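Local atomic coordinates of cycloalternan-forming enzyme (Listeria monocytogenes serovar 1/2a, PDB entry 5F7U), a protein that belongs to glycoside hydrolase family 31, joining a TIM barrel to beta-rich domains and a carbohydrate-binding module, and binds glycans and magnesium ions. Residues N390-T395 with K693-R698; V625-W630 with T707-T712; E643-A648 with E685-T690; D744-A749 with V794-G799; D808-G813 with N825-V830. The protein carries 1 engineered substitution. All coordinates share one frame; numbering follows the deposited sequence.

Interaction 1 of 5, residues N390-T395 with K693-R698; sequences NDIPAT and KYLYTR
Tyr-696 and Asp-391 carry the polar half of this contact. The phenol OH of Tyr-696 donates to the backbone O of Asp-391 over 2.7 Å, in the carbonyl plane and on a lone pair, with a C=O...O angle of 137°. That oxygen lies at the ring edge, near the ring plane. A water donates to Tyr-696 OH at 2.7 Å and, weakly, to Asp-391 OD2 at 3.3 Å, so the phenol oxygen donates one hydrogen bond and accepts another; the carboxylate suits this exposed corner. The apolar half centres on Leu-695, whose CG stands anti to the backbone N (chi1 177°). Its CD2 branch touches Ile-392 CG2 at 3.6 Å and Pro-393 CD at 3.7 Å. Pro-393 also sets CD at the edge of the Tyr-696 ring, 3.9 Å from CE1, so the one CD atom touches both helix residues. Leu-367 of the barrel strand 367-369 lies against both Ile-392 and Leu-695. Asp-391, with positive phi, is the C-prime residue of a Schellman motif, and Pro-393 centres an inverse gamma turn. This is the helix-to-strand turn of a TIM barrel, leading from helix 377-389 into strand 396-399, here packed on helix 687-700.

Interaction 2 of 5, residues V625-W630 with T707-T712; sequences VSYWAW and TAAKDT
Ser-626 meets Thr-712 first, hydroxyl to hydroxyl: Ser-626 OG donates to Thr-712 OG1 at 2.9 Å. With chi1 at 175°, OG lies opposite the backbone N and points at the helix. Thr-712 OG1 is also hydrogen-bonded to Lys-717 O, while Ser-626 OG accepts from Met-719 N, so the two small buried hydroxyls form a relay into the chain beyond helix 702-715. Packing is tight beside them, with Ser-626 CB only 3.3 Å from Thr-712 CG2. Tyr-627 comes next, at the centre of an inverse gamma turn closed by a weak bond from Trp-628 N to Ser-626 O. Its long side chain spans the gap to the helix, and OH donates to Ala-709 O at 2.7 Å. The approach is steep: the phenol oxygen stands 55° out of the carbonyl plane, with a C=O...O angle of 114°. Alanine suits the spot because its small side chain lets the ring come close, Ala-709 CB lying 3.9 Å from Tyr-627 CE1. The same CE1 lies 4.1 Å from Thr-712 CB. Phe-365 meets the Tyr-627 ring edge-to-face. Beyond Tyr-627 the chain enters barrel strand 628-631, bonded to strand 597-599 and packed against helices 607-622 and 642-653, while helix 702-715 lies by the strand's N-terminal end.

Interaction 3 of 5, residues E643-A648 with E685-T690; sequences ELYKRA and ETILPT
Lys-646 leaves its helix with CG opposite the carbonyl carbon (chi1 -75°) and then runs fully extended, which carries NZ across to Thr-686; Thr-686 turns OG1 to meet it by placing it between its own backbone N and carbonyl carbon (chi1 68°). NZ of Lys-646 donates to Thr-686 OG1 at 2.8 Å. A lysine suits this place because its long apolar stem can pass through a buried interface: CG lies 4.0 Å from Thr-690 CG2, and CE is 3.7 Å from Thr-690 OG1 and 4.1 Å from Ile-687 CG1. Helices 642-653 and 687-700 meet here on the outer side of the TIM barrel. The buried ammonium also forms a salt bridge with Asp-790, whose OD1 bonds Thr-690 OG1 as well; this carboxylate probably stabilises the lysine's charge. Thr-686 OG1 has a further partner in Asp-684. The side chains of Tyr-645 and Ile-687 lie roughly perpendicular, CD2 of the ring 3.6 Å from Ile-687 CG2, while the Tyr-645 hydroxyl bonds Arg-673 O.

Interaction 4 of 5, residues D744-A749 with V794-G799; sequences DDLLVA and VFAKAG
Lys-797 curls back over the turn that precedes strand 746-748. Its CB lies 3.4 Å from Asp-745 O, the acceptor for its own backbone N at 2.8 Å. CG stands opposite the backbone N, and CD passes 4.1 Å from Asp-744 O. A bend at chi3 (74°) then sets CE 3.3 Å from Asp-744 O and 3.7 Å from Asp-745 OD1. At the tip, Lys-797 NZ donates to Asp-744 O at 2.9 Å, tilted 30° from the carbonyl plane. Alongside, the strands pair antiparallel: Leu-747 and Phe-795 each donate N-H to the other's O, flanked by the non-hydrogen-bonded pairs Leu-746 with Ala-796 and Val-748 with Val-794. These four share one face, where they make ordinary apolar contact; Leu-747 and Phe-795 occupy the other, and the Phe-795 side chain is about 5 Å from a bound alpha-D-glucopyranose. This pairing is central to the beta-sheet of the family's C-terminal domain. Asp-745 OD1 stays beyond salt-bridge range of Lys-797 NZ, so across this contact NZ is bonded to a carbonyl rather than a carboxylate, the latter probably adding longer-range attraction.

Interaction 5 of 5, residues D808-G813 with N825-V830; sequences DGYQLG and NLTFRV
The loop between the antiparallel neighbours 801-806 and 825-830 folds back on the second of these strands, and Asp-808 grips Asn-825 at its start. Asn-825 ND2 donates to Asp-808 OD1 at 2.8 Å, nearly straight (173°). Asp-808 OD1 accepts on its anti lone pair, and carboxylate and amide are almost coplanar, so the N-H lies close to the plane of both groups. A water within 3.0 Å of Asp-808 OD1 and 2.9 Å of Asn-825 OD1 may bridge the two, although other acceptors compete for its protons. A magnesium ion lies about 5 Å from the Asn-825 side chain. In this five-stranded mixed sheet, strand 825-830 runs between 801-806 and 874-879, and Tyr-810 spans its first residues. The Tyr-810 ring is nearly parallel to the Asn-825 amide, their planes 8° apart, with Tyr-810 CZ 3.6 Å from Asn-825 ND2. The hydroxyl bonds Thr-875 on strand 874-879, a reach that suits tyrosine. Thr-827 OG1 sits at the ring edge, 3.5 Å from Tyr-810 CE1, and donates to Asn-825 O at 3.0 Å, which probably helps to hold the Thr-827 hydroxyl in this orientation. Further along, Leu-812 CG rests 4.3 Å from Arg-829 NH1, while Arg-829 NE is bonded to Gln-877 OE1.

In the fold
From the N terminus, interaction 1 opens first, at the turn before barrel strand 396-399, and closes almost 300 residues later on helix 687-700. Interaction 2 starts within that span, at strand 628-631, but closes beyond it on helix 702-715, so the two cross. Interaction 3 falls inside both spans and shares helix 687-700 with interaction 1, touching it through Leu-688 and Asn-390. Interaction 1 ties the start of the barrel to its end, while interactions 2 and 3 join late elements. Interactions 4 and 5 follow in series, pairing strands of the C-terminal domain and then closing a short loop in the next sheet. Gly-813 of interaction 5 packs on Tyr-696 and Thr-697, joining that sheet to the barrel.

Interaction 1 of 5, residues N390-T395 with K693-R698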
# COMPACT_ATOMS: atom_id res chain seq x y z
N ASN A 390 -31.10 -0.73 1.80
CA ASN A 390 -30.32 0.45 2.17
C ASN A 390 -29.56 1.07 0.99
O ASN A 390 -28.69 1.94 1.19
CB ASN A 390 -29.39 0.10 3.34
CG ASN A 390 -30.15 -0.10 4.64
OD1 ASN A 390 -30.58 0.87 5.25
ND2 ASN A 390 -30.37 -1.36 5.04
N ASP A 391 -29.90 0.64 -0.22
CA ASP A 391 -29.28 1.13 -1.46
C ASP A 391 -27.74 1.13 -1.41
O ASP A 391 -27.09 2.16 -1.63
CB ASP A 391 -29.82 2.54 -1.81
CG ASP A 391 -31.34 2.56 -1.95
OD1 ASP A 391 -31.89 1.68 -2.64
OD2 ASP A 391 -31.99 3.46 -1.37
N ILE A 392 -27.20 -0.05 -1.08
CA ILE A 392 -25.75 -0.25 -0.97
C ILE A 392 -25.34 -1.21 -2.10
O ILE A 392 -25.41 -2.43 -1.94
CB ILE A 392 -25.34 -0.79 0.43
CG1 ILE A 392 -25.88 0.08 1.57
CG2 ILE A 392 -23.82 -1.01 0.51
CD1 ILE A 392 -25.36 1.52 1.62
N PRO A 393 -24.90 -0.65 -3.25
CA PRO A 393 -24.55 -1.47 -4.41
C PRO A 393 -23.11 -2.04 -4.31
O PRO A 393 -22.24 -1.73 -5.13
CB PRO A 393 -24.72 -0.49 -5.56
CG PRO A 393 -24.27 0.81 -4.97
CD PRO A 393 -24.85 0.79 -3.59
N ALA A 394 -22.90 -2.90 -3.33
CA ALA A 394 -21.61 -3.53 -3.14
C ALA A 394 -21.32 -4.49 -4.29
O ALA A 394 -22.24 -4.90 -5.02
CB ALA A 394 -21.59 -4.28 -1.80
N THR A 395 -20.04 -4.85 -4.47
CA THR A 395 -19.65 -5.78 -5.53
C THR A 395 -18.91 -7.02 -5.04
O THR A 395 -18.78 -8.00 -5.78
CB THR A 395 -18.79 -5.10 -6.61
OG1 THR A 395 -17.61 -4.56 -6.00
CG2 THR A 395 -19.59 -3.99 -7.31
N LYS A 693 -23.23 8.57 0.59
CA LYS A 693 -22.53 9.65 -0.12
C LYS A 693 -21.17 9.16 -0.59
O LYS A 693 -20.81 9.33 -1.75
CB LYS A 693 -22.40 10.90 0.73
CG LYS A 693 -21.59 12.02 0.06
CD LYS A 693 -21.65 13.35 0.80
CE LYS A 693 -20.70 13.39 1.99
NZ LYS A 693 -20.45 14.78 2.49
N TYR A 694 -20.40 8.58 0.33
CA TYR A 694 -19.05 8.13 -0.00
C TYR A 694 -19.01 6.92 -0.92
O TYR A 694 -18.22 6.90 -1.87
CB TYR A 694 -18.19 7.96 1.27
CG TYR A 694 -17.86 9.32 1.78
CD1 TYR A 694 -16.98 10.14 1.08
CD2 TYR A 694 -18.52 9.84 2.90
CE1 TYR A 694 -16.74 11.44 1.50
CE2 TYR A 694 -18.27 11.15 3.33
CZ TYR A 694 -17.38 11.93 2.62
OH TYR A 694 -17.14 13.23 3.04
N LEU A 695 -19.85 5.92 -0.67
CA LEU A 695 -19.93 4.78 -1.58
C LEU A 695 -20.36 5.22 -2.99
O LEU A 695 -19.77 4.77 -3.99
CB LEU A 695 -20.85 3.68 -1.06
CG LEU A 695 -21.04 2.48 -2.00
CD1 LEU A 695 -19.72 1.82 -2.41
CD2 LEU A 695 -22.01 1.47 -1.40
N TYR A 696 -21.38 6.08 -3.08
CA TYR A 696 -21.83 6.54 -4.41
C TYR A 696 -20.75 7.36 -5.09
O TYR A 696 -20.53 7.23 -6.30
CB TYR A 696 -23.14 7.33 -4.36
CG TYR A 696 -24.32 6.62 -3.70
CD1 TYR A 696 -24.37 5.21 -3.56
CD2 TYR A 696 -25.42 7.36 -3.26
CE1 TYR A 696 -25.45 4.58 -2.95
CE2 TYR A 696 -26.51 6.75 -2.65
CZ TYR A 696 -26.52 5.36 -2.50
OH TYR A 696 -27.60 4.78 -1.90
N THR A 697 -20.05 8.20 -4.32
CA THR A 697 -18.92 8.95 -4.88
C THR A 697 -17.87 8.00 -5.47
O THR A 697 -17.37 8.24 -6.59
CB THR A 697 -18.29 9.94 -3.85
OG1 THR A 697 -19.29 10.90 -3.50
CG2 THR A 697 -17.12 10.69 -4.47
N ARG A 698 -17.54 6.93 -4.73
CA ARG A 698 -16.58 5.95 -5.22
C ARG A 698 -17.08 5.33 -6.53
O ARG A 698 -16.31 5.17 -7.48
CB ARG A 698 -16.27 4.88 -4.16
CG ARG A 698 -15.22 3.88 -4.62
CD ARG A 698 -15.12 2.70 -3.66
NE ARG A 698 -14.08 1.75 -4.05
CZ ARG A 698 -12.78 1.93 -3.84
NH1 ARG A 698 -12.30 3.04 -3.27
NH2 ARG A 698 -11.92 0.99 -4.22
O HOH W 1 -29.97 6.08 -1.63

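Interaction 2 of 5, residues V625-W630 with T707-T712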
# COMPACT_ATOMS: atom_id res chain seq x y z
N VAL A 625 2.94 -2.72 -3.42
CA VAL A 625 1.67 -3.39 -3.09
C VAL A 625 0.59 -2.30 -3.14
O VAL A 625 0.38 -1.56 -2.18
CB VAL A 625 1.72 -4.13 -1.73
CG1 VAL A 625 0.36 -4.76 -1.40
CG2 VAL A 625 2.79 -5.21 -1.77
N SER A 626 -0.06 -2.20 -4.30
CA SER A 626 -0.96 -1.09 -4.61
C SER A 626 -2.41 -1.44 -4.29
O SER A 626 -3.17 -0.58 -3.86
CB SER A 626 -0.81 -0.78 -6.10
OG SER A 626 -1.72 0.21 -6.56
N TYR A 627 -2.79 -2.71 -4.52
CA TYR A 627 -4.19 -3.11 -4.31
C TYR A 627 -4.37 -3.48 -2.86
O TYR A 627 -4.41 -4.66 -2.49
CB TYR A 627 -4.58 -4.27 -5.22
CG TYR A 627 -4.51 -3.98 -6.72
CD1 TYR A 627 -4.37 -2.66 -7.23
CD2 TYR A 627 -4.57 -5.04 -7.62
CE1 TYR A 627 -4.30 -2.45 -8.61
CE2 TYR A 627 -4.52 -4.83 -8.99
CZ TYR A 627 -4.38 -3.54 -9.49
OH TYR A 627 -4.30 -3.37 -10.86
N TRP A 628 -4.45 -2.43 -2.04
CA TRP A 628 -4.40 -2.56 -0.59
C TRP A 628 -5.76 -2.21 0.03
O TRP A 628 -6.40 -1.23 -0.37
CB TRP A 628 -3.28 -1.66 -0.05
CG TRP A 628 -3.21 -1.58 1.47
CD1 TRP A 628 -2.42 -2.33 2.30
CD2 TRP A 628 -3.93 -0.67 2.30
NE1 TRP A 628 -2.63 -1.97 3.60
CE2 TRP A 628 -3.56 -0.95 3.64
CE3 TRP A 628 -4.87 0.36 2.05
CZ2 TRP A 628 -4.05 -0.23 4.72
CZ3 TRP A 628 -5.41 1.05 3.14
CH2 TRP A 628 -4.97 0.77 4.46
N ALA A 629 -6.16 -3.01 1.02
CA ALA A 629 -7.41 -2.82 1.76
C ALA A 629 -7.13 -2.73 3.25
O ALA A 629 -6.06 -3.10 3.71
CB ALA A 629 -8.34 -4.00 1.53
N TRP A 630 -8.16 -2.30 3.98
CA TRP A 630 -8.17 -2.42 5.44
C TRP A 630 -9.60 -2.69 5.86
O TRP A 630 -10.53 -2.46 5.08
CB TRP A 630 -7.60 -1.15 6.10
CG TRP A 630 -8.44 0.11 5.92
CD1 TRP A 630 -8.81 0.69 4.72
CD2 TRP A 630 -8.98 0.94 6.95
NE1 TRP A 630 -9.57 1.82 4.95
CE2 TRP A 630 -9.68 2.01 6.31
CE3 TRP A 630 -8.92 0.91 8.35
CZ2 TRP A 630 -10.35 3.03 7.03
CZ3 TRP A 630 -9.58 1.94 9.08
CH2 TRP A 630 -10.28 2.97 8.41
N THR A 707 -8.99 3.00 -14.02
CA THR A 707 -7.86 3.39 -14.88
C THR A 707 -6.58 3.45 -14.04
O THR A 707 -5.52 3.03 -14.52
CB THR A 707 -8.13 4.73 -15.60
OG1 THR A 707 -9.28 4.58 -16.42
CG2 THR A 707 -6.95 5.13 -16.51
N ALA A 708 -6.68 3.96 -12.82
CA ALA A 708 -5.50 3.98 -11.93
C ALA A 708 -5.03 2.56 -11.60
O ALA A 708 -3.83 2.31 -11.53
CB ALA A 708 -5.77 4.77 -10.66
N ALA A 709 -5.97 1.64 -11.43
CA ALA A 709 -5.62 0.23 -11.18
C ALA A 709 -4.81 -0.35 -12.35
O ALA A 709 -3.80 -1.05 -12.15
CB ALA A 709 -6.87 -0.60 -10.91
N LYS A 710 -5.21 -0.02 -13.57
CA LYS A 710 -4.48 -0.47 -14.76
C LYS A 710 -3.10 0.18 -14.82
O LYS A 710 -2.14 -0.48 -15.22
CB LYS A 710 -5.30 -0.16 -16.03
CG LYS A 710 -4.59 -0.41 -17.36
CD LYS A 710 -4.53 -1.88 -17.72
CE LYS A 710 -4.63 -2.12 -19.22
NZ LYS A 710 -3.80 -1.18 -20.04
N ASP A 711 -3.01 1.45 -14.43
CA ASP A 711 -1.72 2.16 -14.41
C ASP A 711 -0.74 1.53 -13.42
O ASP A 711 0.47 1.51 -13.65
CB ASP A 711 -1.88 3.64 -14.12
CG ASP A 711 -0.70 4.47 -14.65
OD1 ASP A 711 -0.21 4.19 -15.77
OD2 ASP A 711 -0.28 5.42 -13.96
N THR A 712 -1.27 1.00 -12.31
CA THR A 712 -0.42 0.21 -11.40
C THR A 712 0.17 -1.01 -12.12
O THR A 712 1.37 -1.28 -12.04
CB THR A 712 -1.20 -0.29 -10.18
OG1 THR A 712 -1.62 0.81 -9.39
CG2 THR A 712 -0.31 -1.23 -9.33

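Interaction 3 of 5, residues E643-A648 with E685-T690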
# COMPACT_ATOMS: atom_id res chain seq x y z
N GLU A 643 -18.62 8.77 14.89
CA GLU A 643 -17.56 9.63 14.37
C GLU A 643 -16.47 8.81 13.68
O GLU A 643 -16.11 9.08 12.54
CB GLU A 643 -16.93 10.44 15.52
CG GLU A 643 -15.85 11.41 15.03
CD GLU A 643 -15.02 12.00 16.16
OE1 GLU A 643 -14.18 12.87 15.87
OE2 GLU A 643 -15.21 11.60 17.33
N LEU A 644 -15.95 7.80 14.37
CA LEU A 644 -14.92 6.95 13.74
C LEU A 644 -15.47 6.27 12.49
O LEU A 644 -14.79 6.22 11.46
CB LEU A 644 -14.37 5.88 14.71
CG LEU A 644 -13.36 4.89 14.09
CD1 LEU A 644 -12.10 5.56 13.51
CD2 LEU A 644 -12.93 3.87 15.12
N TYR A 645 -16.69 5.75 12.58
CA TYR A 645 -17.27 5.04 11.46
C TYR A 645 -17.34 5.97 10.22
O TYR A 645 -16.98 5.55 9.12
CB TYR A 645 -18.64 4.45 11.81
CG TYR A 645 -19.12 3.48 10.74
CD1 TYR A 645 -18.72 2.15 10.77
CD2 TYR A 645 -19.95 3.92 9.69
CE1 TYR A 645 -19.14 1.26 9.80
CE2 TYR A 645 -20.36 3.03 8.71
CZ TYR A 645 -19.95 1.71 8.77
OH TYR A 645 -20.36 0.81 7.81
N LYS A 646 -17.78 7.21 10.44
CA LYS A 646 -17.93 8.19 9.35
C LYS A 646 -16.58 8.60 8.76
O LYS A 646 -16.42 8.70 7.53
CB LYS A 646 -18.71 9.42 9.83
CG LYS A 646 -20.20 9.17 9.99
CD LYS A 646 -20.88 10.47 10.38
CE LYS A 646 -22.41 10.37 10.34
NZ LYS A 646 -22.94 11.73 10.66
N ARG A 647 -15.59 8.82 9.64
CA ARG A 647 -14.24 9.20 9.19
C ARG A 647 -13.58 8.09 8.39
O ARG A 647 -12.96 8.35 7.35
CB ARG A 647 -13.35 9.61 10.38
CG ARG A 647 -13.80 10.86 11.12
CD ARG A 647 -13.88 12.06 10.19
NE ARG A 647 -13.94 13.35 10.89
CZ ARG A 647 -14.21 14.50 10.30
NH1 ARG A 647 -14.40 14.54 8.97
NH2 ARG A 647 -14.25 15.60 11.02
N ALA A 648 -13.73 6.86 8.87
CA ALA A 648 -13.18 5.68 8.23
C ALA A 648 -13.86 5.41 6.89
O ALA A 648 -13.18 5.11 5.91
CB ALA A 648 -13.32 4.48 9.15
N GLU A 685 -28.66 7.71 13.00
CA GLU A 685 -29.26 7.45 11.70
C GLU A 685 -28.51 8.11 10.53
O GLU A 685 -28.56 7.62 9.41
CB GLU A 685 -30.75 7.85 11.68
CG GLU A 685 -31.63 6.91 12.51
CD GLU A 685 -33.13 7.16 12.37
OE1 GLU A 685 -33.60 7.78 11.38
OE2 GLU A 685 -33.88 6.70 13.27
N THR A 686 -27.80 9.21 10.82
CA THR A 686 -27.08 9.96 9.77
C THR A 686 -25.87 9.20 9.20
O THR A 686 -25.33 9.61 8.18
CB THR A 686 -26.61 11.34 10.25
OG1 THR A 686 -25.58 11.18 11.24
CG2 THR A 686 -27.78 12.16 10.83
N ILE A 687 -25.48 8.09 9.84
CA ILE A 687 -24.43 7.22 9.30
C ILE A 687 -24.78 6.72 7.90
O ILE A 687 -23.93 6.70 7.01
CB ILE A 687 -24.13 6.03 10.24
CG1 ILE A 687 -23.28 6.50 11.44
CG2 ILE A 687 -23.40 4.91 9.52
CD1 ILE A 687 -23.16 5.46 12.54
N LEU A 688 -26.05 6.33 7.72
CA LEU A 688 -26.47 5.79 6.43
C LEU A 688 -26.29 6.76 5.25
O LEU A 688 -25.64 6.38 4.26
CB LEU A 688 -27.86 5.12 6.48
CG LEU A 688 -28.29 4.52 5.13
CD1 LEU A 688 -27.43 3.32 4.73
CD2 LEU A 688 -29.77 4.15 5.18
N PRO A 689 -26.85 8.00 5.33
CA PRO A 689 -26.64 8.93 4.21
C PRO A 689 -25.18 9.33 3.99
O PRO A 689 -24.77 9.52 2.85
CB PRO A 689 -27.50 10.16 4.57
CG PRO A 689 -27.91 9.98 5.99
CD PRO A 689 -27.92 8.49 6.23
N THR A 690 -24.39 9.38 5.07
CA THR A 690 -22.96 9.67 4.94
C THR A 690 -22.24 8.51 4.25
O THR A 690 -21.44 8.73 3.32
CB THR A 690 -22.34 10.03 6.31
OG1 THR A 690 -23.01 11.20 6.79
CG2 THR A 690 -20.86 10.33 6.17

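Interaction 4 of 5, residues D744-A749 with V794-G799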
# COMPACT_ATOMS: atom_id res chain seq x y z
N ASP A 744 -3.66 9.73 -10.24
CA ASP A 744 -2.65 10.76 -10.58
C ASP A 744 -3.01 12.12 -10.02
O ASP A 744 -2.12 12.95 -9.83
CB ASP A 744 -2.52 10.96 -12.11
CG ASP A 744 -2.14 9.69 -12.87
OD1 ASP A 744 -1.31 8.91 -12.38
OD2 ASP A 744 -2.66 9.50 -14.00
N ASP A 745 -4.31 12.36 -9.83
CA ASP A 745 -4.82 13.74 -9.75
C ASP A 745 -5.45 14.21 -8.46
O ASP A 745 -5.64 15.42 -8.30
CB ASP A 745 -5.85 13.96 -10.84
CG ASP A 745 -5.29 13.68 -12.19
OD1 ASP A 745 -4.29 14.32 -12.55
OD2 ASP A 745 -5.86 12.80 -12.88
N LEU A 746 -5.80 13.28 -7.56
CA LEU A 746 -6.60 13.66 -6.39
C LEU A 746 -5.74 13.64 -5.16
O LEU A 746 -5.02 12.67 -4.92
CB LEU A 746 -7.80 12.73 -6.19
CG LEU A 746 -8.86 12.71 -7.30
CD1 LEU A 746 -9.94 11.67 -6.96
CD2 LEU A 746 -9.46 14.10 -7.53
N LEU A 747 -5.80 14.75 -4.42
CA LEU A 747 -5.15 14.81 -3.12
C LEU A 747 -6.24 14.60 -2.07
O LEU A 747 -7.22 15.38 -1.99
CB LEU A 747 -4.41 16.14 -2.93
CG LEU A 747 -3.46 16.31 -1.72
CD1 LEU A 747 -2.61 17.55 -1.95
CD2 LEU A 747 -4.18 16.41 -0.37
N VAL A 748 -6.09 13.54 -1.27
CA VAL A 748 -7.12 13.19 -0.28
C VAL A 748 -6.56 13.41 1.12
O VAL A 748 -5.47 12.94 1.42
CB VAL A 748 -7.56 11.70 -0.41
CG1 VAL A 748 -8.59 11.33 0.65
CG2 VAL A 748 -8.09 11.41 -1.80
N ALA A 749 -7.34 14.06 2.00
CA ALA A 749 -6.88 14.35 3.34
C ALA A 749 -7.86 13.86 4.41
O ALA A 749 -8.68 14.63 4.89
CB ALA A 749 -6.58 15.85 3.47
N VAL A 794 -10.98 16.75 -0.47
CA VAL A 794 -10.38 16.10 -1.65
C VAL A 794 -10.20 17.17 -2.72
O VAL A 794 -11.15 17.91 -3.00
CB VAL A 794 -11.23 14.93 -2.22
CG1 VAL A 794 -10.48 14.27 -3.38
CG2 VAL A 794 -11.51 13.86 -1.16
N PHE A 795 -9.01 17.23 -3.31
CA PHE A 795 -8.67 18.27 -4.29
C PHE A 795 -8.10 17.68 -5.57
O PHE A 795 -7.34 16.70 -5.54
CB PHE A 795 -7.62 19.23 -3.72
CG PHE A 795 -7.91 19.68 -2.31
CD1 PHE A 795 -7.57 18.87 -1.22
CD2 PHE A 795 -8.53 20.93 -2.08
CE1 PHE A 795 -7.85 19.28 0.08
CE2 PHE A 795 -8.79 21.35 -0.77
CZ PHE A 795 -8.44 20.52 0.31
N ALA A 796 -8.46 18.29 -6.70
CA ALA A 796 -7.90 17.89 -7.99
C ALA A 796 -6.75 18.81 -8.38
O ALA A 796 -6.85 20.02 -8.27
CB ALA A 796 -8.96 17.92 -9.07
N LYS A 797 -5.70 18.18 -8.88
CA LYS A 797 -4.49 18.84 -9.39
C LYS A 797 -4.80 19.59 -10.68
O LYS A 797 -5.67 19.17 -11.46
CB LYS A 797 -3.49 17.73 -9.68
CG LYS A 797 -2.10 18.15 -10.06
CD LYS A 797 -1.18 16.94 -9.96
CE LYS A 797 -1.34 15.93 -11.08
NZ LYS A 797 -0.25 14.91 -10.95
N ALA A 798 -4.09 20.70 -10.90
CA ALA A 798 -4.22 21.47 -12.14
C ALA A 798 -4.00 20.59 -13.37
O ALA A 798 -3.05 19.81 -13.41
CB ALA A 798 -3.23 22.64 -12.14
N GLY A 799 -4.89 20.70 -14.35
CA GLY A 799 -4.75 19.93 -15.58
C GLY A 799 -5.45 18.58 -15.53
O GLY A 799 -5.53 17.91 -16.56

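Interaction 5 of 5, residues D808-G813 with N825-V830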
# COMPACT_ATOMS: atom_id res chain seq x y z
N ASP A 808 -28.22 11.30 -14.19
CA ASP A 808 -28.72 12.53 -14.77
C ASP A 808 -28.66 13.75 -13.84
O ASP A 808 -28.92 14.88 -14.27
CB ASP A 808 -30.17 12.34 -15.26
CG ASP A 808 -30.25 11.58 -16.56
OD1 ASP A 808 -29.21 11.21 -17.14
OD2 ASP A 808 -31.38 11.36 -17.04
N GLY A 809 -28.38 13.52 -12.56
CA GLY A 809 -28.20 14.60 -11.59
C GLY A 809 -26.84 15.27 -11.70
O GLY A 809 -26.67 16.43 -11.32
N TYR A 810 -25.85 14.53 -12.21
CA TYR A 810 -24.51 15.06 -12.49
C TYR A 810 -23.75 15.64 -11.27
O TYR A 810 -22.84 16.46 -11.44
CB TYR A 810 -24.58 16.08 -13.65
CG TYR A 810 -24.66 15.44 -15.02
CD1 TYR A 810 -23.53 14.86 -15.62
CD2 TYR A 810 -25.86 15.42 -15.73
CE1 TYR A 810 -23.59 14.29 -16.87
CE2 TYR A 810 -25.93 14.85 -17.00
CZ TYR A 810 -24.80 14.28 -17.56
OH TYR A 810 -24.87 13.72 -18.82
N GLN A 811 -24.12 15.23 -10.07
CA GLN A 811 -23.36 15.61 -8.87
C GLN A 811 -22.63 14.40 -8.31
O GLN A 811 -23.12 13.28 -8.44
CB GLN A 811 -24.28 16.19 -7.80
CG GLN A 811 -25.06 17.44 -8.26
CD GLN A 811 -24.19 18.69 -8.33
OE1 GLN A 811 -23.44 18.97 -7.41
NE2 GLN A 811 -24.31 19.47 -9.43
N LEU A 812 -21.49 14.63 -7.68
CA LEU A 812 -20.79 13.57 -6.96
C LEU A 812 -21.67 13.08 -5.81
O LEU A 812 -22.37 13.86 -5.18
CB LEU A 812 -19.44 14.07 -6.43
CG LEU A 812 -18.39 14.35 -7.49
CD1 LEU A 812 -17.21 15.06 -6.84
CD2 LEU A 812 -17.94 13.06 -8.19
N GLY A 813 -21.67 11.77 -5.57
CA GLY A 813 -22.45 11.20 -4.48
C GLY A 813 -23.87 10.77 -4.83
O GLY A 813 -24.70 10.61 -3.95
N ASN A 825 -24.13 8.02 -17.29
CA ASN A 825 -23.57 9.13 -18.07
C ASN A 825 -22.05 9.19 -17.93
O ASN A 825 -21.53 9.62 -16.88
CB ASN A 825 -24.17 10.48 -17.65
CG ASN A 825 -25.67 10.54 -17.86
OD1 ASN A 825 -26.19 10.07 -18.87
ND2 ASN A 825 -26.37 11.16 -16.92
N LEU A 826 -21.34 8.74 -18.95
CA LEU A 826 -19.86 8.81 -18.90
C LEU A 826 -19.48 10.28 -19.01
O LEU A 826 -19.90 10.97 -19.95
CB LEU A 826 -19.24 7.98 -20.02
CG LEU A 826 -17.73 8.00 -20.20
CD1 LEU A 826 -17.02 7.40 -19.00
CD2 LEU A 826 -17.42 7.21 -21.47
N THR A 827 -18.68 10.72 -18.05
CA THR A 827 -18.41 12.14 -17.80
C THR A 827 -16.92 12.34 -17.59
O THR A 827 -16.27 11.46 -17.03
CB THR A 827 -19.21 12.64 -16.57
OG1 THR A 827 -20.62 12.43 -16.80
CG2 THR A 827 -19.00 14.13 -16.29
N PHE A 828 -16.37 13.46 -18.06
CA PHE A 828 -14.97 13.79 -17.78
C PHE A 828 -14.92 15.15 -17.12
O PHE A 828 -15.28 16.15 -17.76
CB PHE A 828 -14.10 13.77 -19.04
CG PHE A 828 -14.01 12.42 -19.69
CD1 PHE A 828 -15.00 12.00 -20.58
CD2 PHE A 828 -12.94 11.56 -19.39
CE1 PHE A 828 -14.94 10.73 -21.16
CE2 PHE A 828 -12.87 10.30 -19.99
CZ PHE A 828 -13.88 9.89 -20.86
N ARG A 829 -14.48 15.17 -15.87
CA ARG A 829 -14.26 16.39 -15.12
C ARG A 829 -12.87 16.92 -15.46
O ARG A 829 -11.89 16.18 -15.38
CB ARG A 829 -14.39 16.09 -13.62
CG ARG A 829 -14.17 17.26 -12.66
CD ARG A 829 -15.28 18.31 -12.70
NE ARG A 829 -16.55 17.87 -12.12
CZ ARG A 829 -16.83 17.85 -10.83
NH1 ARG A 829 -18.06 17.48 -10.44
NH2 ARG A 829 -15.92 18.21 -9.92
N VAL A 830 -12.80 18.20 -15.85
CA VAL A 830 -11.59 18.80 -16.40
C VAL A 830 -11.28 20.09 -15.66
O VAL A 830 -12.15 20.96 -15.54
CB VAL A 830 -11.76 19.10 -17.92
CG1 VAL A 830 -10.53 19.81 -18.49
CG2 VAL A 830 -12.00 17.79 -18.70
O HOH W 2 -28.90 8.95 -19.05